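Local coordinates for putative sulfurtransferase dsrE (Allochromatium vinosum, PDB 2HY5), which is of unknown exact function but is probably a sulfur carrier or sulfurtransferase that may take part in the oxidation of intracellular sulfur, at residues V37-D42 against M75-A80. Numbering follows the deposited sequence.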
ATOM      1  N   VAL A  37      10.575  -2.180 -19.834  1.00  7.92           N
ATOM      2  CA  VAL A  37       9.868  -2.493 -18.601  1.00  8.83           C
ATOM      3  C   VAL A  37      10.656  -1.685 -17.581  1.00  9.27           C
ATOM      4  O   VAL A  37      11.842  -1.939 -17.359  1.00  8.47           O
ATOM      5  CB  VAL A  37       9.957  -3.992 -18.244  1.00  9.28           C
ATOM      6  CG1 VAL A  37       9.165  -4.269 -16.972  1.00  9.75           C
ATOM      7  CG2 VAL A  37       9.423  -4.835 -19.387  1.00 10.18           C
ATOM      8  N   PHE A  38      10.004  -0.699 -16.981  1.00  7.71           N
ATOM      9  CA  PHE A  38      10.673   0.170 -16.030  1.00  8.62           C
ATOM     10  C   PHE A  38      10.179  -0.027 -14.602  1.00  8.14           C
ATOM     11  O   PHE A  38       8.983   0.051 -14.336  1.00  8.73           O
ATOM     12  CB  PHE A  38      10.481   1.627 -16.458  1.00  7.62           C
ATOM     13  CG  PHE A  38      11.373   2.590 -15.739  1.00  7.78           C
ATOM     14  CD1 PHE A  38      11.037   3.064 -14.476  1.00  9.23           C
ATOM     15  CD2 PHE A  38      12.571   3.000 -16.313  1.00  9.33           C
ATOM     16  CE1 PHE A  38      11.883   3.934 -13.793  1.00  9.30           C
ATOM     17  CE2 PHE A  38      13.428   3.869 -15.642  1.00  9.52           C
ATOM     18  CZ  PHE A  38      13.085   4.337 -14.378  1.00 11.55           C
ATOM     19  N   PHE A  39      11.112  -0.297 -13.693  1.00  4.94           N
ATOM     20  CA  PHE A  39      10.767  -0.500 -12.292  1.00  6.27           C
ATOM     21  C   PHE A  39      11.087   0.752 -11.491  1.00  7.14           C
ATOM     22  O   PHE A  39      12.222   1.233 -11.494  1.00  6.62           O
ATOM     23  CB  PHE A  39      11.518  -1.710 -11.728  1.00  6.51           C
ATOM     24  CG  PHE A  39      11.205  -2.997 -12.436  1.00  6.89           C
ATOM     25  CD1 PHE A  39      11.911  -3.374 -13.573  1.00  6.98           C
ATOM     26  CD2 PHE A  39      10.178  -3.815 -11.989  1.00  4.30           C
ATOM     27  CE1 PHE A  39      11.600  -4.555 -14.250  1.00  7.31           C
ATOM     28  CE2 PHE A  39       9.861  -4.995 -12.656  1.00  7.88           C
ATOM     29  CZ  PHE A  39      10.572  -5.363 -13.790  1.00  8.04           C
ATOM     30  N   TYR A  40      10.071   1.279 -10.810  1.00  4.75           N
ATOM     31  CA  TYR A  40      10.210   2.496 -10.016  1.00  4.70           C
ATOM     32  C   TYR A  40       9.650   2.268  -8.609  1.00  5.33           C
ATOM     33  O   TYR A  40       8.960   1.280  -8.371  1.00  5.18           O
ATOM     34  CB  TYR A  40       9.469   3.647 -10.704  1.00  5.88           C
ATOM     35  CG  TYR A  40       9.856   5.017 -10.206  1.00  7.16           C
ATOM     36  CD1 TYR A  40      11.193   5.337  -9.959  1.00  9.02           C
ATOM     37  CD2 TYR A  40       8.893   6.006 -10.002  1.00  8.16           C
ATOM     38  CE1 TYR A  40      11.561   6.604  -9.521  1.00  9.80           C
ATOM     39  CE2 TYR A  40       9.254   7.281  -9.567  1.00  9.77           C
ATOM     40  CZ  TYR A  40      10.589   7.572  -9.328  1.00  8.55           C
ATOM     41  OH  TYR A  40      10.963   8.827  -8.899  1.00  9.62           O
ATOM     42  N   HIS A  41       9.935   3.185  -7.687  1.00  6.69           N
ATOM     43  CA  HIS A  41       9.483   3.044  -6.297  1.00  6.89           C
ATOM     44  C   HIS A  41       9.956   1.668  -5.805  1.00  7.65           C
ATOM     45  O   HIS A  41      11.032   1.211  -6.188  1.00  7.50           O
ATOM     46  CB  HIS A  41       7.952   3.123  -6.197  1.00  6.50           C
ATOM     47  CG  HIS A  41       7.356   4.366  -6.786  1.00  8.26           C
ATOM     48  ND1 HIS A  41       7.660   5.632  -6.335  1.00 10.97           N
ATOM     49  CD2 HIS A  41       6.434   4.531  -7.766  1.00 10.58           C
ATOM     50  CE1 HIS A  41       6.952   6.521  -7.007  1.00 11.56           C
ATOM     51  NE2 HIS A  41       6.199   5.878  -7.882  1.00 10.04           N
ATOM     52  N   ASP A  42       9.157   1.008  -4.969  1.00  5.88           N
ATOM     53  CA  ASP A  42       9.511  -0.322  -4.465  1.00  8.42           C
ATOM     54  C   ASP A  42       9.617  -1.332  -5.606  1.00  7.54           C
ATOM     55  O   ASP A  42      10.065  -2.460  -5.411  1.00  7.86           O
ATOM     56  CB  ASP A  42       8.473  -0.811  -3.451  1.00 14.33           C
ATOM     57  CG  ASP A  42       8.821  -0.432  -2.025  1.00 19.72           C
ATOM     58  OD1 ASP A  42       9.848   0.252  -1.817  1.00 21.63           O
ATOM     59  OD2 ASP A  42       8.063  -0.821  -1.109  1.00 22.13           O
ATOM     60  N   MET A  75      14.861  -4.399 -19.407  1.00 10.00           N
ATOM     61  CA  MET A  75      14.340  -4.232 -18.056  1.00 10.29           C
ATOM     62  C   MET A  75      15.219  -3.220 -17.348  1.00 11.46           C
ATOM     63  O   MET A  75      16.407  -3.463 -17.126  1.00 10.38           O
ATOM     64  CB  MET A  75      14.389  -5.572 -17.333  1.00 13.66           C
ATOM     65  CG  MET A  75      13.874  -6.704 -18.187  1.00 16.04           C
ATOM     66  SD  MET A  75      12.316  -7.334 -17.588  1.00 20.09           S
ATOM     67  CE  MET A  75      12.861  -8.509 -16.645  1.00  8.97           C
ATOM     68  N   VAL A  76      14.627  -2.087 -16.987  1.00  6.84           N
ATOM     69  CA  VAL A  76      15.374  -1.016 -16.353  1.00  6.12           C
ATOM     70  C   VAL A  76      14.906  -0.715 -14.938  1.00  8.02           C
ATOM     71  O   VAL A  76      13.704  -0.659 -14.658  1.00  4.55           O
ATOM     72  CB  VAL A  76      15.280   0.269 -17.207  1.00 10.70           C
ATOM     73  CG1 VAL A  76      16.214   1.347 -16.662  1.00 12.24           C
ATOM     74  CG2 VAL A  76      15.618  -0.059 -18.659  1.00 14.35           C
ATOM     75  N   VAL A  77      15.878  -0.529 -14.051  1.00  8.33           N
ATOM     76  CA  VAL A  77      15.625  -0.211 -12.648  1.00  8.61           C
ATOM     77  C   VAL A  77      16.137   1.199 -12.359  1.00  8.29           C
ATOM     78  O   VAL A  77      17.298   1.516 -12.632  1.00  8.15           O
ATOM     79  CB  VAL A  77      16.350  -1.218 -11.732  1.00 15.14           C
ATOM     80  CG1 VAL A  77      16.157  -0.842 -10.274  1.00 16.74           C
ATOM     81  CG2 VAL A  77      15.828  -2.624 -12.004  1.00 14.37           C
ATOM     82  N   CYS A  78      15.267   2.048 -11.812  1.00  8.55           N
ATOM     83  CA  CYS A  78      15.631   3.425 -11.496  1.00  8.61           C
ATOM     84  C   CYS A  78      16.775   3.496 -10.487  1.00  7.92           C
ATOM     85  O   CYS A  78      16.691   2.925  -9.399  1.00  7.50           O
ATOM     86  CB  CYS A  78      14.425   4.172 -10.930  1.00  9.20           C
ATOM     87  SG  CYS A  78      14.808   5.864 -10.454  1.00 17.51           S
ATOM     88  N   VAL A  79      17.836   4.214 -10.839  1.00  8.65           N
ATOM     89  CA  VAL A  79      18.989   4.332  -9.952  1.00  9.50           C
ATOM     90  C   VAL A  79      18.679   5.043  -8.636  1.00 10.25           C
ATOM     91  O   VAL A  79      19.134   4.616  -7.575  1.00  8.57           O
ATOM     92  CB  VAL A  79      20.164   5.056 -10.658  1.00 14.20           C
ATOM     93  CG1 VAL A  79      19.781   6.492 -10.988  1.00 14.35           C
ATOM     94  CG2 VAL A  79      21.398   5.019  -9.775  1.00 13.04           C
ATOM     95  N   ALA A  80      17.906   6.123  -8.703  1.00 12.34           N
ATOM     96  CA  ALA A  80      17.546   6.893  -7.513  1.00 12.41           C
ATOM     97  C   ALA A  80      16.760   6.037  -6.530  1.00 11.64           C
ATOM     98  O   ALA A  80      17.075   5.985  -5.337  1.00 11.01           O
ATOM     99  CB  ALA A  80      16.729   8.116  -7.912  1.00 13.72           C
TER
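The parallel strand pair of a beta-alpha-beta unit, in which helix 60-71 joins strand 33-39 to strand 75-78, illustrates how a parallel sheet places a probable active-site cysteine at the C-terminal end of a strand. V37 O accepts a hydrogen bond from V76 N at 2.8 Å, V76 O one from F39 N at 2.8 Å, and F39 O one from C78 N over a longer 3.2 Å, all three bonds nearly straight. V37, F39, M75 and V77 face one side of the sheet, where the F39 ring presents its edge to M75 CB and F39 CD1 comes within 4.3 Å of V77 CG2. F38 and V76 occupy the other side. With CG anti to the backbone N (chi1 -167°), the F38 ring reaches across to the neighbouring strand: F38 CE2 lies 3.9 Å from V76 CG1, while F38 CZ touches C78 CB at 3.7 Å. A serine at F38 would probably open a gap beside V76 and deprive the C78 methylene of one of its supports. Further along, C78 SG meets the Y40 ring at its edge, 3.5 Å from Y40 CE1, a sulfur-aromatic contact, and the Y40 hydroxyl hydrogen-bonds to E24 O of the DsrF chain. C78, by similarity the cysteine persulfide intermediate, is also the N-cap of helix 79-85. A cysteine at the C-terminal end of a parallel strand, capping the helix that follows, is consistent with a persulfide-carrying site in a DsrE-like alpha/beta fold.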